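Local coordinates for protein putative sporulation-specific glycosylase ydhD (Bacillus subtilis subsp. subtilis str. 168, PDB 3CZ8) that probably hydrolyses glycosidic bonds during sporulation, the portion crystallised here being its family 18 glycoside hydrolase domain, at residues G225-I230 / I247-R252; D184-H187 / G193-A196; E60-W63 / T68-A71; D105-R110 / G144-T149. The protein carries 1 engineered substitution. All blocks are in the same frame, centred on the assembly; numbering follows the deposited sequence. Where two conformers were deposited one is given.

Read from the N terminus, the four contacts close in series, and none nests in or crosses another. Contact 3 closes the short turn from helix 56-64 into strand 68-77. Contact 4 spans 33 residues, joining the end of helix 93-110 to the start of strand 147-153. Contact 2 draws together two parts of the loop that follows strand 177-181, and contact 1 bridges strand 225-229 and helix 243-252 in the inserted antiparallel domain. Contacts 3 and 4 touch through L70 with T149 and A71 with L106, on one flank of the barrel. Across the fold, contacts 1 and 2 meet where Y226 reaches D184, tying barrel to insertion.

Contact 1: G225-I230 / I247-R252; sequences GYDWII and IERAMR
D227 and R249 carry this contact by themselves: a carboxylate on strand 225-229 meets a guanidinium on helix 243-252, spanning a gap of 9.5 Å between the CA atoms of D227 and R249. OD1 of D227 lies 2.5 Å from NH1 of R249, a hydrogen-bonded salt bridge so short that its exact length should be read with caution. The bond is bent, with an N-H...O angle of 141°. OD1 of D227 lies near the plane of the guanidinium, whereas NH1 of R249 comes from above the carboxylate plane, 39° out of it. The two planes are also steeply inclined, unlike a coplanar two-pronged pair. NE stays farther off, 4.0 Å between NE of R249 and OD1 of D227, which leaves NH1 as the single gripping nitrogen. An arginine extended from CG to NE supplies the reach, and CD of R249 also passes within 3.4 Å of OD1 of D227.

The setting is the alpha+beta insertion found in many family 18 chitinases, here an antiparallel sheet with a helix packed against it. D227 sits on an inner strand of that sheet, between strands 239-241 and 277-281. Its buried carboxylate has further partners on the sheet: OD1 is also hydrogen-bonded to Y270 OH, and OD2 to H278 ND1. These bonds restrict rotation of the carboxylate, and the arginine probably compensates its charge. R249 packs along I241 and Y270; three residues on, R252 forms a salt bridge with D22 of the second subunit.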
loop_
_atom_site.group_PDB
_atom_site.type_symbol
_atom_site.label_atom_id
_atom_site.label_comp_id
_atom_site.label_asym_id
_atom_site.label_seq_id
_atom_site.Cartn_x
_atom_site.Cartn_y
_atom_site.Cartn_z
ATOM N N GLY A 225 0.823 10.678 -3.794
ATOM C CA GLY A 225 0.714 12.129 -3.684
ATOM C C GLY A 225 2.079 12.579 -3.189
ATOM O O GLY A 225 2.944 11.736 -2.921
ATOM N N TYR A 226 2.314 13.884 -3.080
ATOM C CA TYR A 226 3.630 14.348 -2.622
ATOM C C TYR A 226 3.573 15.474 -1.607
ATOM O O TYR A 226 2.675 16.310 -1.647
ATOM C CB TYR A 226 4.564 14.723 -3.794
ATOM C CG TYR A 226 4.839 13.589 -4.757
ATOM C CD1 TYR A 226 5.865 12.677 -4.525
ATOM C CD2 TYR A 226 4.058 13.423 -5.899
ATOM C CE1 TYR A 226 6.099 11.627 -5.409
ATOM C CE2 TYR A 226 4.279 12.381 -6.782
ATOM C CZ TYR A 226 5.298 11.490 -6.537
ATOM O OH TYR A 226 5.507 10.466 -7.425
ATOM N N ASP A 227 4.557 15.478 -0.712
ATOM C CA ASP A 227 4.712 16.495 0.321
ATOM C C ASP A 227 6.029 17.228 0.080
ATOM O O ASP A 227 7.098 16.681 0.334
ATOM C CB ASP A 227 4.734 15.814 1.696
ATOM C CG ASP A 227 4.540 16.785 2.854
ATOM O OD1 ASP A 227 4.046 16.334 3.908
ATOM O OD2 ASP A 227 4.863 17.986 2.729
ATOM N N TRP A 228 5.937 18.464 -0.410
ATOM C CA TRP A 228 7.111 19.288 -0.728
ATOM C C TRP A 228 7.328 20.368 0.331
ATOM O O TRP A 228 6.368 20.967 0.806
ATOM C CB TRP A 228 6.887 20.042 -2.041
ATOM C CG TRP A 228 6.858 19.256 -3.319
ATOM C CD1 TRP A 228 7.925 18.963 -4.123
ATOM C CD2 TRP A 228 5.700 18.740 -3.988
ATOM N NE1 TRP A 228 7.509 18.270 -5.230
ATOM C CE2 TRP A 228 6.147 18.123 -5.180
ATOM C CE3 TRP A 228 4.327 18.733 -3.696
ATOM C CZ2 TRP A 228 5.272 17.501 -6.081
ATOM C CZ3 TRP A 228 3.455 18.121 -4.595
ATOM C CH2 TRP A 228 3.934 17.511 -5.774
ATOM N N ILE A 229 8.586 20.644 0.673
ATOM C CA ILE A 229 8.908 21.845 1.456
ATOM C C ILE A 229 8.970 23.063 0.518
ATOM O O ILE A 229 9.828 23.122 -0.373
ATOM C CB ILE A 229 10.230 21.697 2.279
ATOM C CG1 ILE A 229 10.037 20.755 3.470
ATOM C CG2 ILE A 229 10.699 23.049 2.821
ATOM C CD1 ILE A 229 10.705 19.407 3.322
ATOM N N ILE A 230 8.049 24.014 0.700
ATOM C CA ILE A 230 8.099 25.272 -0.064
ATOM C C ILE A 230 9.153 26.232 0.521
ATOM O O ILE A 230 9.709 25.954 1.586
ATOM C CB ILE A 230 6.712 25.893 -0.408
ATOM C CG1 ILE A 230 5.796 25.969 0.812
ATOM C CG2 ILE A 230 6.071 25.120 -1.554
ATOM C CD1 ILE A 230 4.502 26.729 0.543
ATOM N N ILE A 247 -4.281 12.833 3.660
ATOM C CA ILE A 247 -5.420 13.124 4.536
ATOM C C ILE A 247 -5.023 13.017 6.009
ATOM O O ILE A 247 -5.395 13.871 6.812
ATOM C CB ILE A 247 -6.633 12.226 4.180
ATOM C CG1 ILE A 247 -7.399 12.861 3.019
ATOM C CG2 ILE A 247 -7.568 12.011 5.376
ATOM C CD1 ILE A 247 -7.962 11.858 2.042
ATOM N N GLU A 248 -4.227 11.999 6.335
ATOM C CA GLU A 248 -3.695 11.799 7.684
ATOM C C GLU A 248 -2.791 12.942 8.150
ATOM O O GLU A 248 -2.811 13.302 9.329
ATOM C CB GLU A 248 -2.953 10.463 7.775
ATOM C CG GLU A 248 -3.892 9.242 7.798
ATOM C CD GLU A 248 -3.206 7.942 7.389
ATOM O OE1 GLU A 248 -2.015 7.961 6.992
ATOM O OE2 GLU A 248 -3.869 6.889 7.464
ATOM N N ARG A 249 -2.015 13.514 7.230
ATOM C CA ARG A 249 -1.166 14.672 7.539
ATOM C C ARG A 249 -1.966 15.958 7.690
ATOM O O ARG A 249 -1.613 16.814 8.494
ATOM C CB ARG A 249 -0.067 14.846 6.495
ATOM C CG ARG A 249 0.999 13.779 6.588
ATOM C CD ARG A 249 2.158 14.043 5.655
ATOM N NE ARG A 249 3.111 12.936 5.696
ATOM C CZ ARG A 249 4.392 13.023 5.354
ATOM N NH1 ARG A 249 4.903 14.173 4.937
ATOM N NH2 ARG A 249 5.166 11.949 5.433
ATOM N N ALA A 250 -3.044 16.090 6.920
ATOM C CA ALA A 250 -3.953 17.228 7.048
ATOM C C ALA A 250 -4.660 17.257 8.406
ATOM O O ALA A 250 -4.962 18.329 8.909
ATOM C CB ALA A 250 -4.972 17.239 5.909
ATOM N N MET A 251 -4.911 16.082 8.987
ATOM C CA MET A 251 -5.525 15.968 10.319
ATOM C C MET A 251 -4.563 16.369 11.427
ATOM O O MET A 251 -4.908 17.189 12.281
ATOM C CB MET A 251 -5.980 14.537 10.602
ATOM C CG MET A 251 -7.033 13.988 9.684
ATOM S SD MET A 251 -7.813 12.523 10.369
ATOM C CE MET A 251 -6.467 11.629 11.165
ATOM N N ARG A 252 -3.371 15.767 11.408
ATOM C CA ARG A 252 -2.304 16.019 12.384
ATOM C C ARG A 252 -1.940 17.506 12.494
ATOM O O ARG A 252 -1.694 18.011 13.595
ATOM C CB ARG A 252 -1.064 15.174 12.044
ATOM C CG ARG A 252 0.043 15.140 13.112
ATOM C CD ARG A 252 1.183 16.082 12.759
ATOM N NE ARG A 252 2.132 16.319 13.847
ATOM C CZ ARG A 252 2.022 17.292 14.751
ATOM N NH1 ARG A 252 0.987 18.129 14.732
ATOM N NH2 ARG A 252 2.951 17.422 15.689
#

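Contact 2: D184-H187 / G193-A196; sequences DWHH and GPVA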
loop_
_atom_site.group_PDB
_atom_site.type_symbol
_atom_site.label_atom_id
_atom_site.label_comp_id
_atom_site.label_asym_id
_atom_site.label_seq_id
_atom_site.Cartn_x
_atom_site.Cartn_y
_atom_site.Cartn_z
ATOM N N ASP A 184 2.179 12.037 -12.230
ATOM C CA ASP A 184 3.572 12.489 -12.046
ATOM C C ASP A 184 3.982 13.641 -12.963
ATOM O O ASP A 184 5.158 13.766 -13.322
ATOM C CB ASP A 184 4.592 11.332 -12.108
ATOM C CG ASP A 184 4.676 10.559 -10.809
ATOM O OD1 ASP A 184 3.936 10.895 -9.865
ATOM O OD2 ASP A 184 5.490 9.617 -10.729
ATOM N N TRP A 185 3.010 14.484 -13.319
ATOM C CA TRP A 185 3.287 15.777 -13.947
ATOM C C TRP A 185 4.062 16.662 -12.979
ATOM O O TRP A 185 4.885 17.480 -13.387
ATOM C CB TRP A 185 1.995 16.458 -14.401
ATOM C CG TRP A 185 1.594 16.069 -15.796
ATOM C CD1 TRP A 185 2.144 16.525 -16.966
ATOM C CD2 TRP A 185 0.572 15.138 -16.170
ATOM N NE1 TRP A 185 1.524 15.938 -18.042
ATOM C CE2 TRP A 185 0.557 15.081 -17.585
ATOM C CE3 TRP A 185 -0.335 14.348 -15.449
ATOM C CZ2 TRP A 185 -0.335 14.266 -18.295
ATOM C CZ3 TRP A 185 -1.225 13.540 -16.154
ATOM C CH2 TRP A 185 -1.215 13.503 -17.563
ATOM N N HIS A 186 3.785 16.479 -11.692
ATOM C CA HIS A 186 4.667 16.931 -10.633
ATOM C C HIS A 186 4.951 15.736 -9.747
ATOM O O HIS A 186 4.077 14.889 -9.541
ATOM C CB HIS A 186 4.028 18.060 -9.835
ATOM C CG HIS A 186 3.657 19.242 -10.670
ATOM N ND1 HIS A 186 4.517 20.296 -10.892
ATOM C CD2 HIS A 186 2.525 19.532 -11.351
ATOM C CE1 HIS A 186 3.923 21.189 -11.662
ATOM N NE2 HIS A 186 2.712 20.751 -11.952
ATOM N N HIS A 187 6.176 15.674 -9.235
ATOM C CA HIS A 187 6.670 14.508 -8.511
ATOM C C HIS A 187 7.756 14.901 -7.506
ATOM O O HIS A 187 7.969 16.090 -7.250
ATOM C CB HIS A 187 7.188 13.448 -9.497
ATOM C CG HIS A 187 8.249 13.952 -10.427
ATOM N ND1 HIS A 187 9.593 13.746 -10.205
ATOM C CD2 HIS A 187 8.164 14.653 -11.585
ATOM C CE1 HIS A 187 10.291 14.302 -11.179
ATOM N NE2 HIS A 187 9.447 14.861 -12.028
ATOM N N GLY A 193 3.062 20.877 -7.254
ATOM C CA GLY A 193 1.910 21.056 -8.134
ATOM C C GLY A 193 1.111 19.768 -8.252
ATOM O O GLY A 193 1.534 18.734 -7.730
ATOM N N PRO A 194 -0.043 19.818 -8.947
ATOM C CA PRO A 194 -0.956 18.676 -9.073
ATOM C C PRO A 194 -0.315 17.482 -9.763
ATOM O O PRO A 194 0.324 17.637 -10.804
ATOM C CB PRO A 194 -2.106 19.231 -9.919
ATOM C CG PRO A 194 -1.534 20.417 -10.617
ATOM C CD PRO A 194 -0.542 20.996 -9.679
ATOM N N VAL A 195 -0.487 16.304 -9.170
ATOM C CA VAL A 195 0.099 15.071 -9.682
ATOM C C VAL A 195 -0.513 14.661 -11.028
ATOM O O VAL A 195 0.188 14.211 -11.939
ATOM C CB VAL A 195 -0.063 13.939 -8.651
ATOM C CG1 VAL A 195 0.363 12.628 -9.232
ATOM C CG2 VAL A 195 0.746 14.246 -7.390
ATOM N N ALA A 196 -1.828 14.829 -11.135
ATOM C CA ALA A 196 -2.559 14.474 -12.340
ATOM C C ALA A 196 -3.633 15.523 -12.631
ATOM O O ALA A 196 -4.832 15.258 -12.459
ATOM C CB ALA A 196 -3.170 13.093 -12.192
#
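H186 lies with one face of its imidazole directly over G193, and this is the dense end of the contact. The CA of G193 stands 3.6 Å from the centroid of the H186 ring, only 14° off the ring normal, a CH-pi contact made possible because a glycine presents no side chain to the ring. At the ring's edge, in its plane, the carbonyl oxygen of P194 comes 3.0 Å from CD2 of H186, and CB of H186 rests 3.3 Å from O of G193. ND1, hydrogen-bonded to the backbone oxygen of E191, further sets the imidazole's rotation. Beside this cluster N of W185 donates to O of V195 at 3.2 Å, with an N-H...O angle of 153°.

Packing thins toward the indole and the carboxylate. CE3 of W185 lies 3.8 Å from CA of A196, and the indole also packs on I201 of helix 198-208; W185 and H186 remain partly open to solvent. V195 splits its branches, CG2 lying 4.0 Å from O of H186. D184 sets out away from the other segment, but its carboxylate returns, OD1 of D184 lying 4.0 Å from CG1 of V195 and hydrogen-bonded to Y226 OH. The D184 side chain is about 8 Å from that of E120, the predicted proton donor. The loop leads from strand 177-181 to helix 198-208, a beta-alpha connection of the family 18 TIM barrel, probably bordering the catalytic cleft.

Contact 3: E60-W63 / T68-A71; sequences ETTW and TPLA
T62 and P69 have their CA atoms 5.9 Å apart, and W63 and T68 follow at 6.2 Å between CA atoms, so the last turn of helix 56-64 lies close against the opening residues of strand 68-77. No hydrogen bond crosses this interface, which is held by apolar contact centred on the proline ring. One face of the W63 indole covers P69: CD of P69 stands 3.5 Å from the centroid of the six-membered ring, 11° off its normal, in a well-centred CH-pi contact. Next to it, CG of P69 approaches the five-membered side of the indole, 3.5 Å from NE1 of W63. The side chains cross at about a right angle, and both methylene groups lie against the indole. The indole is held in rotation by the hydrogen bond from its NE1 to the backbone oxygen of G111.

From the preceding helical position T62 reaches the same proline by its carbon branch. CG2 lies anti to the backbone N (chi1 -48° for OG1) and sits 3.7 Å from N of P69, while CB of T62 meets CB of P69 at 3.9 Å. The hydroxyl is directed back along the helix to a hydrogen bond with the carbonyl oxygen of A58, and the threonine thus offers its methyl to the strand. T68 adds a looser, oblique touch, its CG2 4.3 Å from CH2 of W63. Helix-to-strand closure of this kind belongs to the beta-alpha-beta unit formed by strand 35-42, helix 56-64 and strand 68-77, the repeating crossover of a TIM barrel.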
loop_
_atom_site.group_PDB
_atom_site.type_symbol
_atom_site.label_atom_id
_atom_site.label_comp_id
_atom_site.label_asym_id
_atom_site.label_seq_id
_atom_site.Cartn_x
_atom_site.Cartn_y
_atom_site.Cartn_z
ATOM N N GLU A 60 -3.956 -18.429 -9.473
ATOM C CA GLU A 60 -5.105 -19.313 -9.232
ATOM C C GLU A 60 -6.293 -18.569 -8.615
ATOM O O GLU A 60 -7.441 -18.789 -9.007
ATOM C CB GLU A 60 -4.687 -20.489 -8.335
ATOM C CG GLU A 60 -5.711 -21.629 -8.246
ATOM C CD GLU A 60 -5.412 -22.626 -7.127
ATOM O OE1 GLU A 60 -4.244 -23.052 -6.981
ATOM O OE2 GLU A 60 -6.354 -22.993 -6.395
ATOM N N THR A 61 -5.997 -17.682 -7.665
ATOM C CA THR A 61 -7.010 -16.874 -6.983
ATOM C C THR A 61 -7.678 -15.885 -7.940
ATOM O O THR A 61 -8.899 -15.717 -7.905
ATOM C CB THR A 61 -6.399 -16.120 -5.770
ATOM O OG1 THR A 61 -5.644 -17.036 -4.968
ATOM C CG2 THR A 61 -7.482 -15.474 -4.906
ATOM N N THR A 62 -6.872 -15.253 -8.798
ATOM C CA THR A 62 -7.370 -14.276 -9.777
ATOM C C THR A 62 -8.329 -14.925 -10.781
ATOM O O THR A 62 -9.419 -14.401 -11.025
ATOM C CB THR A 62 -6.210 -13.549 -10.521
ATOM O OG1 THR A 62 -5.236 -13.089 -9.574
ATOM C CG2 THR A 62 -6.726 -12.353 -11.306
ATOM N N TRP A 63 -7.925 -16.070 -11.335
ATOM C CA TRP A 63 -8.765 -16.834 -12.266
ATOM C C TRP A 63 -10.123 -17.194 -11.674
ATOM O O TRP A 63 -11.154 -17.004 -12.325
ATOM C CB TRP A 63 -8.065 -18.122 -12.706
ATOM C CG TRP A 63 -7.036 -17.979 -13.800
ATOM C CD1 TRP A 63 -5.731 -18.392 -13.749
ATOM C CD2 TRP A 63 -7.229 -17.425 -15.112
ATOM N NE1 TRP A 63 -5.100 -18.119 -14.941
ATOM C CE2 TRP A 63 -5.996 -17.536 -15.797
ATOM C CE3 TRP A 63 -8.323 -16.848 -15.778
ATOM C CZ2 TRP A 63 -5.822 -17.079 -17.104
ATOM C CZ3 TRP A 63 -8.146 -16.395 -17.086
ATOM C CH2 TRP A 63 -6.907 -16.517 -17.730
ATOM N N THR A 68 -8.732 -11.516 -15.253
ATOM C CA THR A 68 -7.538 -12.030 -15.948
ATOM C C THR A 68 -6.230 -11.683 -15.222
ATOM O O THR A 68 -5.926 -10.510 -15.038
ATOM C CB THR A 68 -7.437 -11.500 -17.406
ATOM O OG1 THR A 68 -8.705 -11.605 -18.059
ATOM C CG2 THR A 68 -6.396 -12.281 -18.197
ATOM N N PRO A 69 -5.453 -12.701 -14.809
ATOM C CA PRO A 69 -4.121 -12.403 -14.286
ATOM C C PRO A 69 -3.098 -12.141 -15.396
ATOM O O PRO A 69 -2.906 -12.973 -16.292
ATOM C CB PRO A 69 -3.760 -13.659 -13.493
ATOM C CG PRO A 69 -4.535 -14.754 -14.128
ATOM C CD PRO A 69 -5.757 -14.144 -14.764
ATOM N N LEU A 70 -2.444 -10.988 -15.325
ATOM C CA LEU A 70 -1.413 -10.626 -16.288
ATOM C C LEU A 70 -0.056 -10.578 -15.610
ATOM O O LEU A 70 0.055 -10.126 -14.478
ATOM C CB LEU A 70 -1.736 -9.275 -16.945
ATOM C CG LEU A 70 -3.118 -9.068 -17.585
ATOM C CD1 LEU A 70 -3.312 -7.617 -18.018
ATOM C CD2 LEU A 70 -3.336 -9.989 -18.765
ATOM N N ALA A 71 0.967 -11.069 -16.302
ATOM C CA ALA A 71 2.343 -10.978 -15.827
ATOM C C ALA A 71 2.948 -9.643 -16.237
ATOM O O ALA A 71 2.931 -9.286 -17.414
ATOM C CB ALA A 71 3.175 -12.113 -16.404
#

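Contact 4: D105-R110 / G144-T149; sequences DLVSTR and GGYVLT
V107 sets a methyl squarely on the phenol of Y146. Its CG2 lies 3.7 Å from the centroid of the Y146 ring and only 6° from the ring normal, a CH-pi contact with the carbon almost over the ring's centre. The methyl gets there because CG2 is placed between the backbone N and the carbonyl carbon of V107, while CG1 takes the position anti to the carbonyl carbon (chi1 -64°). The ring runs on past the valine, its CE2 standing 3.8 Å from O of V107, and its hydroxyl ends against the next residue, OH of Y146 lying 3.3 Å from CA of S108 and 3.5 Å from CB of S108.

A second shell surrounds both partners. L141 of helix 127-143 touches V107 and Y146 alike, and Y112 packs on V107. Just ahead of the tyrosine, G145 has positive phi and closes helix 127-143 in a Schellman motif, and the chain then turns, with Y146 projecting toward helix 93-110. On that helix S108 OG is hydrogen-bonded to the carbonyl oxygen of Y104, which ties S108 to its own helix.

Beyond the ring, V147 makes backbone hydrogen bonds with G113 and V115, joining strand 147-153 to strand 114-118, and L148 packs on helix 127-143. Y146 therefore bridges helix 93-110 and helix 127-143 on the outside of the barrel, where strand 147-153 begins, while L106 packs on strand 68-77.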
loop_
_atom_site.group_PDB
_atom_site.type_symbol
_atom_site.label_atom_id
_atom_site.label_comp_id
_atom_site.label_asym_id
_atom_site.label_seq_id
_atom_site.Cartn_x
_atom_site.Cartn_y
_atom_site.Cartn_z
ATOM N N ASP A 105 6.733 -18.628 -22.858
ATOM C CA ASP A 105 7.016 -19.748 -21.953
ATOM C C ASP A 105 6.580 -19.435 -20.528
ATOM O O ASP A 105 6.126 -20.324 -19.817
ATOM C CB ASP A 105 8.503 -20.124 -21.974
ATOM C CG ASP A 105 8.931 -20.787 -23.277
ATOM O OD1 ASP A 105 10.155 -20.884 -23.507
ATOM O OD2 ASP A 105 8.058 -21.204 -24.070
ATOM N N LEU A 106 6.712 -18.167 -20.131
ATOM C CA LEU A 106 6.257 -17.697 -18.828
ATOM C C LEU A 106 4.741 -17.797 -18.666
ATOM O O LEU A 106 4.267 -18.346 -17.678
ATOM C CB LEU A 106 6.714 -16.257 -18.574
ATOM C CG LEU A 106 6.737 -15.809 -17.111
ATOM C CD1 LEU A 106 8.065 -16.188 -16.472
ATOM C CD2 LEU A 106 6.502 -14.320 -17.008
ATOM N N VAL A 107 3.986 -17.271 -19.630
ATOM C CA VAL A 107 2.520 -17.249 -19.515
ATOM C C VAL A 107 1.849 -18.613 -19.700
ATOM O O VAL A 107 0.787 -18.869 -19.127
ATOM C CB VAL A 107 1.843 -16.173 -20.421
ATOM C CG1 VAL A 107 2.258 -14.791 -19.979
ATOM C CG2 VAL A 107 2.162 -16.380 -21.901
ATOM N N SER A 108 2.480 -19.485 -20.485
ATOM C CA SER A 108 1.950 -20.824 -20.726
ATOM C C SER A 108 2.215 -21.769 -19.555
ATOM O O SER A 108 1.318 -22.500 -19.136
ATOM C CB SER A 108 2.479 -21.399 -22.044
ATOM O OG SER A 108 3.873 -21.185 -22.183
ATOM N N THR A 109 3.445 -21.743 -19.033
ATOM C CA THR A 109 3.832 -22.571 -17.886
ATOM C C THR A 109 3.095 -22.142 -16.620
ATOM O O THR A 109 2.433 -22.959 -15.975
ATOM C CB THR A 109 5.353 -22.517 -17.634
ATOM O OG1 THR A 109 6.049 -22.854 -18.841
ATOM C CG2 THR A 109 5.770 -23.483 -16.524
ATOM N N ARG A 110 3.190 -20.856 -16.291
ATOM C CA ARG A 110 2.627 -20.329 -15.046
ATOM C C ARG A 110 1.114 -20.127 -15.084
ATOM O O ARG A 110 0.475 -20.031 -14.038
ATOM C CB ARG A 110 3.339 -19.034 -14.634
ATOM C CG ARG A 110 4.840 -19.186 -14.368
ATOM C CD ARG A 110 5.157 -19.347 -12.880
ATOM N NE ARG A 110 4.854 -20.684 -12.364
ATOM C CZ ARG A 110 3.782 -20.995 -11.636
ATOM N NH1 ARG A 110 3.605 -22.242 -11.219
ATOM N NH2 ARG A 110 2.884 -20.067 -11.326
ATOM N N GLY A 144 -1.507 -17.987 -29.126
ATOM C CA GLY A 144 -1.845 -18.774 -27.949
ATOM C C GLY A 144 -3.057 -18.251 -27.201
ATOM O O GLY A 144 -3.392 -18.759 -26.140
ATOM N N GLY A 145 -3.704 -17.222 -27.743
ATOM C CA GLY A 145 -4.861 -16.606 -27.104
ATOM C C GLY A 145 -4.582 -15.661 -25.935
ATOM O O GLY A 145 -5.511 -15.227 -25.253
ATOM N N TYR A 146 -3.310 -15.334 -25.710
ATOM C CA TYR A 146 -2.899 -14.427 -24.628
ATOM C C TYR A 146 -2.986 -12.949 -25.009
ATOM O O TYR A 146 -2.606 -12.558 -26.113
ATOM C CB TYR A 146 -1.478 -14.748 -24.176
ATOM C CG TYR A 146 -1.278 -16.183 -23.750
ATOM C CD1 TYR A 146 -0.722 -17.119 -24.623
ATOM C CD2 TYR A 146 -1.639 -16.606 -22.470
ATOM C CE1 TYR A 146 -0.535 -18.441 -24.233
ATOM C CE2 TYR A 146 -1.452 -17.927 -22.072
ATOM C CZ TYR A 146 -0.904 -18.835 -22.959
ATOM O OH TYR A 146 -0.727 -20.136 -22.570
ATOM N N VAL A 147 -3.465 -12.142 -24.068
ATOM C CA VAL A 147 -3.680 -10.702 -24.246
ATOM C C VAL A 147 -2.352 -9.929 -24.125
ATOM O O VAL A 147 -1.477 -10.305 -23.347
ATOM C CB VAL A 147 -4.730 -10.189 -23.206
ATOM C CG1 VAL A 147 -5.098 -8.728 -23.419
ATOM C CG2 VAL A 147 -5.995 -11.033 -23.264
ATOM N N LEU A 148 -2.190 -8.873 -24.922
ATOM C CA LEU A 148 -1.021 -8.001 -24.817
ATOM C C LEU A 148 -1.440 -6.617 -24.358
ATOM O O LEU A 148 -2.227 -5.944 -25.018
ATOM C CB LEU A 148 -0.245 -7.929 -26.142
ATOM C CG LEU A 148 0.983 -7.003 -26.197
ATOM C CD1 LEU A 148 1.993 -7.325 -25.124
ATOM C CD2 LEU A 148 1.648 -7.039 -27.556
ATOM N N THR A 149 -0.930 -6.213 -23.197
ATOM C CA THR A 149 -1.176 -4.876 -22.668
ATOM C C THR A 149 0.163 -4.211 -22.362
ATOM O O THR A 149 1.179 -4.887 -22.243
ATOM C CB THR A 149 -2.074 -4.878 -21.396
ATOM O OG1 THR A 149 -1.337 -5.394 -20.281
ATOM C CG2 THR A 149 -3.334 -5.713 -21.595
#